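Local coordinates for oxysterol-binding protein homolog 3 (Saccharomyces cerevisiae, PDB 4IC4), which carries lipids in a hydrophobic pocket and moves them between membranes through the cytosol, in directional transport coupled to phosphoinositides, at residues A[31-39]-A[289-298]; A[127-135]-A[301-312]. All coordinates share one frame; numbering follows the deposited sequence.

Contact 1 (A[31-39]-A[289-298])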
loop_
_atom_site.group_PDB
_atom_site.type_symbol
_atom_site.label_atom_id
_atom_site.label_comp_id
_atom_site.label_asym_id
_atom_site.label_seq_id
_atom_site.Cartn_x
_atom_site.Cartn_y
_atom_site.Cartn_z
ATOM N N ARG A 31 -1.911 1.705 19.375
ATOM C CA ARG A 31 -0.600 1.405 19.939
ATOM C C ARG A 31 0.530 2.305 19.456
ATOM O O ARG A 31 1.435 2.619 20.226
ATOM C CB ARG A 31 -0.248 -0.075 19.718
ATOM C CG ARG A 31 -0.221 -0.541 18.268
ATOM C CD ARG A 31 -0.111 -2.059 18.200
ATOM N NE ARG A 31 0.114 -2.519 16.835
ATOM C CZ ARG A 31 0.279 -3.791 16.487
ATOM N NH1 ARG A 31 0.234 -4.746 17.407
ATOM N NH2 ARG A 31 0.523 -4.105 15.224
ATOM N N ASN A 32 0.477 2.724 18.194
ATOM C CA ASN A 32 1.500 3.605 17.628
ATOM C C ASN A 32 2.904 3.056 17.847
ATOM O O ASN A 32 3.870 3.817 17.950
ATOM C CB ASN A 32 1.405 4.997 18.261
ATOM C CG ASN A 32 0.067 5.660 18.011
ATOM O OD1 ASN A 32 -0.376 5.770 16.870
ATOM N ND2 ASN A 32 -0.583 6.109 19.079
ATOM N N ASP A 33 3.016 1.734 17.907
ATOM C CA ASP A 33 4.302 1.102 18.151
ATOM C C ASP A 33 4.168 -0.401 17.949
ATOM O O ASP A 33 3.055 -0.939 17.916
ATOM C CB ASP A 33 4.740 1.420 19.590
ATOM C CG ASP A 33 6.148 0.951 19.902
ATOM O OD1 ASP A 33 7.039 1.097 19.044
ATOM O OD2 ASP A 33 6.367 0.446 21.024
ATOM N N ILE A 34 5.306 -1.071 17.793
ATOM C CA ILE A 34 5.342 -2.519 17.621
ATOM C C ILE A 34 6.577 -3.059 18.316
ATOM O O ILE A 34 7.524 -2.315 18.592
ATOM C CB ILE A 34 5.448 -2.955 16.140
ATOM C CG1 ILE A 34 6.631 -2.246 15.468
ATOM C CG2 ILE A 34 4.134 -2.718 15.428
ATOM C CD1 ILE A 34 7.079 -2.905 14.181
ATOM N N PRO A 35 6.582 -4.363 18.614
ATOM C CA PRO A 35 7.748 -4.955 19.274
ATOM C C PRO A 35 8.938 -4.884 18.320
ATOM O O PRO A 35 8.765 -4.876 17.100
ATOM C CB PRO A 35 7.305 -6.393 19.528
ATOM C CG PRO A 35 5.819 -6.265 19.701
ATOM C CD PRO A 35 5.452 -5.308 18.593
ATOM N N GLU A 36 10.148 -4.826 18.863
ATOM C CA GLU A 36 11.326 -4.771 18.016
ATOM C C GLU A 36 11.423 -6.056 17.201
ATOM O O GLU A 36 10.927 -7.102 17.626
ATOM C CB GLU A 36 12.586 -4.594 18.869
ATOM C CG GLU A 36 12.691 -3.229 19.527
ATOM C CD GLU A 36 13.857 -3.139 20.492
ATOM O OE1 GLU A 36 14.988 -3.488 20.096
ATOM O OE2 GLU A 36 13.640 -2.715 21.646
ATOM N N ALA A 37 12.044 -5.970 16.027
ATOM C CA ALA A 37 12.210 -7.139 15.168
ATOM C C ALA A 37 12.920 -8.212 15.989
ATOM O O ALA A 37 13.858 -7.912 16.722
ATOM C CB ALA A 37 13.036 -6.773 13.944
ATOM N N ALA A 38 12.469 -9.456 15.867
ATOM C CA ALA A 38 13.062 -10.554 16.624
ATOM C C ALA A 38 14.160 -11.318 15.884
ATOM O O ALA A 38 14.767 -12.226 16.451
ATOM C CB ALA A 38 11.972 -11.518 17.064
ATOM N N ALA A 39 14.416 -10.958 14.630
ATOM C CA ALA A 39 15.452 -11.638 13.853
ATOM C C ALA A 39 16.191 -10.693 12.912
ATOM O O ALA A 39 15.671 -9.645 12.531
ATOM C CB ALA A 39 14.837 -12.783 13.056
ATOM N N VAL A 289 7.781 5.176 14.245
ATOM C CA VAL A 289 7.747 4.645 15.602
ATOM C C VAL A 289 9.085 4.988 16.251
ATOM O O VAL A 289 10.042 5.356 15.566
ATOM C CB VAL A 289 7.588 3.110 15.621
ATOM C CG1 VAL A 289 6.224 2.726 15.075
ATOM C CG2 VAL A 289 8.698 2.454 14.795
ATOM N N SER A 290 9.147 4.871 17.570
ATOM C CA SER A 290 10.382 5.154 18.287
ATOM C C SER A 290 11.420 4.092 17.929
ATOM O O SER A 290 11.075 2.922 17.725
ATOM C CB SER A 290 10.126 5.148 19.794
ATOM O OG SER A 290 9.636 3.891 20.225
ATOM N N ASN A 291 12.684 4.499 17.845
ATOM C CA ASN A 291 13.775 3.583 17.514
ATOM C C ASN A 291 13.406 2.743 16.294
ATOM O O ASN A 291 13.446 1.513 16.339
ATOM C CB ASN A 291 14.051 2.667 18.708
ATOM C CG ASN A 291 14.329 3.441 19.977
ATOM O OD1 ASN A 291 13.734 3.180 21.023
ATOM N ND2 ASN A 291 15.238 4.404 19.892
ATOM N N PRO A 292 13.059 3.404 15.180
ATOM C CA PRO A 292 12.667 2.744 13.931
ATOM C C PRO A 292 13.642 1.738 13.331
ATOM O O PRO A 292 13.227 0.814 12.634
ATOM C CB PRO A 292 12.395 3.918 12.993
ATOM C CG PRO A 292 13.338 4.974 13.499
ATOM C CD PRO A 292 13.153 4.864 14.986
ATOM N N LYS A 293 14.931 1.910 13.597
ATOM C CA LYS A 293 15.928 0.997 13.055
ATOM C C LYS A 293 15.698 -0.414 13.579
ATOM O O LYS A 293 16.013 -1.397 12.907
ATOM C CB LYS A 293 17.337 1.466 13.431
ATOM C CG LYS A 293 18.441 0.617 12.830
ATOM C CD LYS A 293 19.816 1.193 13.133
ATOM C CE LYS A 293 20.905 0.394 12.437
ATOM N NZ LYS A 293 22.255 0.982 12.656
ATOM N N LYS A 294 15.129 -0.504 14.776
ATOM C CA LYS A 294 14.872 -1.793 15.405
ATOM C C LYS A 294 13.447 -2.272 15.170
ATOM O O LYS A 294 13.067 -3.344 15.639
ATOM C CB LYS A 294 15.122 -1.696 16.909
ATOM C CG LYS A 294 16.523 -1.227 17.276
ATOM C CD LYS A 294 16.685 -1.120 18.780
ATOM C CE LYS A 294 18.085 -0.661 19.147
ATOM N NZ LYS A 294 19.121 -1.592 18.619
ATOM N N LYS A 295 12.666 -1.478 14.442
ATOM C CA LYS A 295 11.276 -1.820 14.176
ATOM C C LYS A 295 10.868 -1.715 12.706
ATOM O O LYS A 295 9.821 -1.143 12.382
ATOM C CB LYS A 295 10.364 -0.944 15.038
ATOM C CG LYS A 295 10.637 -1.057 16.531
ATOM C CD LYS A 295 9.767 -0.101 17.335
ATOM C CE LYS A 295 10.162 -0.104 18.804
ATOM N NZ LYS A 295 11.588 0.271 18.979
ATOM N N TYR A 296 11.705 -2.254 11.824
ATOM C CA TYR A 296 11.427 -2.277 10.388
ATOM C C TYR A 296 11.270 -0.913 9.720
ATOM O O TYR A 296 10.857 -0.841 8.565
ATOM C CB TYR A 296 10.150 -3.087 10.129
ATOM C CG TYR A 296 10.159 -4.482 10.712
ATOM C CD1 TYR A 296 10.818 -5.523 10.059
ATOM C CD2 TYR A 296 9.519 -4.757 11.917
ATOM C CE1 TYR A 296 10.839 -6.807 10.590
ATOM C CE2 TYR A 296 9.536 -6.043 12.464
ATOM C CZ TYR A 296 10.198 -7.059 11.791
ATOM O OH TYR A 296 10.221 -8.332 12.309
ATOM N N GLY A 297 11.595 0.162 10.430
ATOM C CA GLY A 297 11.452 1.486 9.847
ATOM C C GLY A 297 9.996 1.890 9.680
ATOM O O GLY A 297 9.675 2.794 8.912
ATOM N N PHE A 298 9.119 1.215 10.417
ATOM C CA PHE A 298 7.675 1.467 10.375
ATOM C C PHE A 298 7.264 2.882 10.768
ATOM O O PHE A 298 7.897 3.511 11.620
ATOM C CB PHE A 298 6.949 0.539 11.357
ATOM C CG PHE A 298 6.546 -0.797 10.792
ATOM C CD1 PHE A 298 7.138 -1.322 9.646
ATOM C CD2 PHE A 298 5.591 -1.558 11.462
ATOM C CE1 PHE A 298 6.783 -2.591 9.182
ATOM C CE2 PHE A 298 5.233 -2.819 11.008
ATOM C CZ PHE A 298 5.827 -3.336 9.869
HETATM O O HOH W 1 6.563 4.197 18.836
HETATM O O HOH W 2 15.115 -5.460 16.842
HETATM O O HOH W 3 12.326 -9.997 12.551
#
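Ala37 N donates to Lys294 O, a nearly straight bond of 2.8 Å that ties two loops together. Beside it, water 2 donates to both Ala37 O and Lys294 O, while water 1 gives its protons to Asn32 O and, weakly, to Asp33 OD1 and accepts from Ser290 N.

The apolar contacts centre on Ile34. With CG1 set between its backbone N and carbonyl carbon (chi1 53°), the side chain sends CD1 to Phe298 CD2 at 3.4 Å and to the edge of the Tyr296 ring. Ala37 CB makes an off-centre CH-pi contact, 4.0 Å from the Tyr296 ring centroid.

In the OSBP-related domain these residues join the loop preceding helix 44-50 to the one leading into helix 300-305, where a type I' turn runs from Lys295 to Phe298. Tyr296 lies about 9 Å, side chain to side chain, from the phosphoinositide-binding Lys118.

Carboxylate oxygens lie against lysine methylenes, with each NZ beyond salt-bridge distance. Lys295 runs along residues 33-36, its CE 3.4 Å from Asp33 OD1, and bends at the end so that NZ donates to Ser290 O at 3.0 Å. Cut back to an alanine, the position is likely to leave Ser290 O without that donor and open a gap beside Ile34 O and Asp33 OD1. Glu36 lies alongside Lys294, OE1 3.2 Å from Lys294 CD.

Contact 2 (A[127-135]-A[301-312])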
loop_
_atom_site.group_PDB
_atom_site.type_symbol
_atom_site.label_atom_id
_atom_site.label_comp_id
_atom_site.label_asym_id
_atom_site.label_seq_id
_atom_site.Cartn_x
_atom_site.Cartn_y
_atom_site.Cartn_z
ATOM N N THR A 127 -8.618 -10.782 3.370
ATOM C CA THR A 127 -9.131 -9.423 3.311
ATOM C C THR A 127 -8.449 -8.545 4.345
ATOM O O THR A 127 -7.743 -9.030 5.228
ATOM C CB THR A 127 -10.648 -9.392 3.603
ATOM O OG1 THR A 127 -10.902 -10.015 4.871
ATOM C CG2 THR A 127 -11.421 -10.114 2.516
ATOM N N PHE A 128 -8.631 -7.244 4.206
ATOM C CA PHE A 128 -8.109 -6.318 5.189
ATOM C C PHE A 128 -8.980 -5.085 5.183
ATOM O O PHE A 128 -9.102 -4.402 4.170
ATOM C CB PHE A 128 -6.661 -5.908 4.923
ATOM C CG PHE A 128 -6.147 -4.887 5.899
ATOM C CD1 PHE A 128 -6.040 -5.192 7.254
ATOM C CD2 PHE A 128 -5.809 -3.605 5.472
ATOM C CE1 PHE A 128 -5.607 -4.234 8.174
ATOM C CE2 PHE A 128 -5.376 -2.638 6.382
ATOM C CZ PHE A 128 -5.274 -2.951 7.740
ATOM N N GLU A 129 -9.620 -4.823 6.313
ATOM C CA GLU A 129 -10.451 -3.643 6.435
ATOM C C GLU A 129 -9.677 -2.627 7.260
ATOM O O GLU A 129 -8.816 -2.991 8.067
ATOM C CB GLU A 129 -11.764 -3.957 7.158
ATOM C CG GLU A 129 -11.587 -4.326 8.634
ATOM C CD GLU A 129 -12.868 -4.171 9.442
ATOM O OE1 GLU A 129 -12.842 -3.434 10.446
ATOM O OE2 GLU A 129 -13.893 -4.784 9.084
ATOM N N LEU A 130 -9.980 -1.355 7.049
ATOM C CA LEU A 130 -9.338 -0.294 7.803
ATOM C C LEU A 130 -10.300 0.869 7.946
ATOM O O LEU A 130 -10.584 1.587 6.985
ATOM C CB LEU A 130 -8.048 0.175 7.119
ATOM C CG LEU A 130 -7.317 1.299 7.866
ATOM C CD1 LEU A 130 -6.880 0.823 9.250
ATOM C CD2 LEU A 130 -6.119 1.751 7.055
ATOM N N ILE A 131 -10.817 1.032 9.159
ATOM C CA ILE A 131 -11.735 2.114 9.465
ATOM C C ILE A 131 -10.967 3.159 10.261
ATOM O O ILE A 131 -10.456 2.870 11.347
ATOM C CB ILE A 131 -12.915 1.620 10.322
ATOM C CG1 ILE A 131 -13.744 0.601 9.535
ATOM C CG2 ILE A 131 -13.778 2.804 10.742
ATOM C CD1 ILE A 131 -14.829 -0.072 10.356
ATOM N N ARG A 132 -10.864 4.367 9.716
ATOM C CA ARG A 132 -10.170 5.447 10.409
ATOM C C ARG A 132 -11.122 6.628 10.571
ATOM O O ARG A 132 -11.133 7.551 9.761
ATOM C CB ARG A 132 -8.915 5.875 9.640
ATOM C CG ARG A 132 -7.800 4.834 9.627
ATOM C CD ARG A 132 -7.239 4.577 11.023
ATOM N NE ARG A 132 -6.700 5.797 11.623
ATOM C CZ ARG A 132 -5.449 5.937 12.053
ATOM N NH1 ARG A 132 -4.585 4.933 11.956
ATOM N NH2 ARG A 132 -5.058 7.092 12.579
ATOM N N GLU A 133 -11.920 6.581 11.632
ATOM C CA GLU A 133 -12.888 7.626 11.924
ATOM C C GLU A 133 -12.211 8.987 12.063
ATOM O O GLU A 133 -12.790 10.017 11.708
ATOM C CB GLU A 133 -13.642 7.288 13.213
ATOM C CG GLU A 133 -14.840 8.182 13.496
ATOM C CD GLU A 133 -15.926 8.048 12.446
ATOM O OE1 GLU A 133 -15.668 8.386 11.272
ATOM O OE2 GLU A 133 -17.039 7.600 12.795
ATOM N N ASP A 134 -10.984 8.987 12.577
ATOM C CA ASP A 134 -10.231 10.223 12.757
ATOM C C ASP A 134 -9.973 10.925 11.429
ATOM O O ASP A 134 -9.794 12.142 11.393
ATOM C CB ASP A 134 -8.898 9.942 13.453
ATOM C CG ASP A 134 -8.055 8.926 12.709
ATOM O OD1 ASP A 134 -6.878 9.226 12.421
ATOM O OD2 ASP A 134 -8.571 7.828 12.416
ATOM N N MET A 135 -9.948 10.163 10.339
ATOM C CA MET A 135 -9.722 10.740 9.017
ATOM C C MET A 135 -10.973 10.653 8.155
ATOM O O MET A 135 -10.950 10.974 6.966
ATOM C CB MET A 135 -8.544 10.048 8.327
ATOM C CG MET A 135 -7.209 10.353 8.997
ATOM S SD MET A 135 -5.785 9.730 8.086
ATOM C CE MET A 135 -5.713 8.072 8.708
ATOM N N PHE A 301 1.599 4.827 11.485
ATOM C CA PHE A 301 0.460 4.300 10.736
ATOM C C PHE A 301 0.698 2.818 10.423
ATOM O O PHE A 301 -0.205 1.992 10.568
ATOM C CB PHE A 301 0.271 5.093 9.435
ATOM C CG PHE A 301 -1.020 4.795 8.712
ATOM C CD1 PHE A 301 -2.222 5.355 9.138
ATOM C CD2 PHE A 301 -1.031 3.970 7.592
ATOM C CE1 PHE A 301 -3.414 5.103 8.456
ATOM C CE2 PHE A 301 -2.225 3.714 6.901
ATOM C CZ PHE A 301 -3.412 4.282 7.336
ATOM N N THR A 302 1.914 2.479 10.002
ATOM C CA THR A 302 2.229 1.086 9.691
ATOM C C THR A 302 2.045 0.217 10.931
ATOM O O THR A 302 1.469 -0.868 10.867
ATOM C CB THR A 302 3.690 0.908 9.237
ATOM O OG1 THR A 302 4.055 1.963 8.342
ATOM C CG2 THR A 302 3.861 -0.440 8.532
ATOM N N ALA A 303 2.554 0.702 12.060
ATOM C CA ALA A 303 2.471 -0.027 13.317
ATOM C C ALA A 303 1.042 -0.264 13.778
ATOM O O ALA A 303 0.773 -1.197 14.538
ATOM C CB ALA A 303 3.253 0.720 14.394
ATOM N N ASN A 304 0.124 0.578 13.313
ATOM C CA ASN A 304 -1.276 0.465 13.695
ATOM C C ASN A 304 -2.117 -0.422 12.790
ATOM O O ASN A 304 -3.234 -0.789 13.146
ATOM C CB ASN A 304 -1.902 1.859 13.774
ATOM C CG ASN A 304 -1.409 2.641 14.972
ATOM O OD1 ASN A 304 -1.069 2.054 15.999
ATOM N ND2 ASN A 304 -1.384 3.965 14.858
ATOM N N LEU A 305 -1.573 -0.775 11.630
ATOM C CA LEU A 305 -2.292 -1.601 10.665
ATOM C C LEU A 305 -2.759 -2.955 11.189
ATOM O O LEU A 305 -3.899 -3.365 10.953
ATOM C CB LEU A 305 -1.415 -1.830 9.427
ATOM C CG LEU A 305 -1.155 -0.633 8.508
ATOM C CD1 LEU A 305 -0.022 -0.977 7.556
ATOM C CD2 LEU A 305 -2.426 -0.267 7.747
ATOM N N ASN A 306 -1.879 -3.647 11.904
ATOM C CA ASN A 306 -2.201 -4.981 12.396
ATOM C C ASN A 306 -2.763 -5.037 13.806
ATOM O O ASN A 306 -2.819 -6.113 14.404
ATOM C CB ASN A 306 -0.962 -5.880 12.313
ATOM C CG ASN A 306 -1.313 -7.349 12.149
ATOM O OD1 ASN A 306 -0.657 -8.228 12.719
ATOM N ND2 ASN A 306 -2.340 -7.626 11.355
ATOM N N GLU A 307 -3.191 -3.898 14.339
ATOM C CA GLU A 307 -3.758 -3.890 15.684
ATOM C C GLU A 307 -5.266 -4.106 15.678
ATOM O O GLU A 307 -5.982 -3.595 14.813
ATOM C CB GLU A 307 -3.459 -2.567 16.399
ATOM C CG GLU A 307 -4.096 -2.492 17.792
ATOM C CD GLU A 307 -3.804 -1.200 18.537
ATOM O OE1 GLU A 307 -3.670 -0.141 17.896
ATOM O OE2 GLU A 307 -3.728 -1.247 19.783
ATOM N N ILE A 308 -5.737 -4.884 16.648
ATOM C CA ILE A 308 -7.160 -5.134 16.807
ATOM C C ILE A 308 -7.605 -4.221 17.947
ATOM O O ILE A 308 -7.155 -4.376 19.084
ATOM C CB ILE A 308 -7.445 -6.606 17.188
ATOM C CG1 ILE A 308 -7.062 -7.529 16.030
ATOM C CG2 ILE A 308 -8.920 -6.780 17.534
ATOM C CD1 ILE A 308 -7.214 -9.002 16.348
ATOM N N THR A 309 -8.459 -3.251 17.635
ATOM C CA THR A 309 -8.965 -2.328 18.644
ATOM C C THR A 309 -10.453 -2.596 18.822
ATOM O O THR A 309 -10.995 -3.535 18.237
ATOM C CB THR A 309 -8.802 -0.854 18.212
ATOM O OG1 THR A 309 -9.667 -0.587 17.102
ATOM C CG2 THR A 309 -7.356 -0.558 17.820
ATOM N N GLU A 310 -11.117 -1.765 19.618
ATOM C CA GLU A 310 -12.550 -1.916 19.847
ATOM C C GLU A 310 -13.326 -1.768 18.536
ATOM O O GLU A 310 -14.482 -2.171 18.436
ATOM C CB GLU A 310 -13.028 -0.864 20.851
ATOM C CG GLU A 310 -12.779 0.562 20.395
ATOM C CD GLU A 310 -13.008 1.578 21.490
ATOM O OE1 GLU A 310 -14.169 1.738 21.929
ATOM O OE2 GLU A 310 -12.021 2.217 21.913
ATOM N N ILE A 311 -12.692 -1.182 17.528
ATOM C CA ILE A 311 -13.358 -1.010 16.244
ATOM C C ILE A 311 -13.524 -2.358 15.555
ATOM O O ILE A 311 -14.580 -2.660 15.002
ATOM C CB ILE A 311 -12.549 -0.084 15.310
ATOM C CG1 ILE A 311 -12.533 1.338 15.871
ATOM C CG2 ILE A 311 -13.151 -0.103 13.905
ATOM C CD1 ILE A 311 -11.699 2.297 15.062
ATOM N N GLU A 312 -12.478 -3.174 15.618
ATOM C CA GLU A 312 -12.477 -4.480 14.969
ATOM C C GLU A 312 -12.923 -5.662 15.822
ATOM O O GLU A 312 -13.429 -6.653 15.289
ATOM C CB GLU A 312 -11.076 -4.799 14.429
ATOM C CG GLU A 312 -10.529 -3.844 13.373
ATOM C CD GLU A 312 -9.929 -2.573 13.954
ATOM O OE1 GLU A 312 -9.629 -2.541 15.170
ATOM O OE2 GLU A 312 -9.741 -1.605 13.191
HETATM O O HOH W 4 -10.825 -1.444 10.696
HETATM O O HOH W 5 -9.518 1.095 13.188
HETATM O O HOH W 6 -1.940 6.257 12.923
#
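Leu130 and Phe301 each carry CG anti to the backbone N (chi1 -180° and -170°), which brings the two side chains together from strand 127-132 and helix 301-305, Leu130 CD2 meeting Phe301 CZ at 3.7 Å. This is a strand of the antiparallel beta barrel of the OSBP-related domain, packed against a short helix and the loop that follows it; the two axes come within 11.4 Å.

The Phe128 ring turns its edge to the carbonyl oxygen of Leu305, CE1 lying 3.4 Å from Leu305 O, while CZ touches Leu305 CD2. Met135 CE reaches the Phe301 ring at CE1. Ile131 CD1 on Ile311 CG2 is a separate apolar contact, made with the loop.

Arg132, curled about its middle torsions, runs antiparallel to the Phe301 side chain, with one guanidinium face over CE1 and the two planes 34° apart. Asp134 fixes the rotation of this group by taking NE and NH2 side-on, one to each oxygen, and NH1 is linked to Asn304 ND2 through water 6, which accepts from both. The amide of Asn304 also turns to Asn32, receiving its backbone N-H on OD1.

Glu129 and Glu312 bring like charges to 4.5 Å between Glu129 OE1 and Glu312 OE2. Water 4 is likely to ease this by donating to both oxygens, and Glu129 OE2 is held by Tyr381 and Arg385. In the loop, Ile311 N donates to Thr309 OG1 in an ST turn, and Glu312 OE1 takes both the N-H and the hydroxyl of that threonine, Thr309 N at 2.8 Å and Thr309 OG1 at 2.7 Å.

Overall arrangement
Contacts 1 and 2 have centres about 17 Å apart and share the region of helix 300-305: residues 289-298 lead into it, and 301-312 contain most of it and continue beyond. Their segments alternate along the chain, 31-39, 127-135, 289-298, 301-312, so most of the barrel strands lie between the partners of each contact. The two contacts also touch directly. Arg31 NE is 2.7 Å from Ala303 O, a probable hydrogen bond, while Val289 CG1 packs on Ala303 CB. The loop before helix 44-50 and barrel strand 127-132 thus meet around one short helix in the lipid-carrying domain.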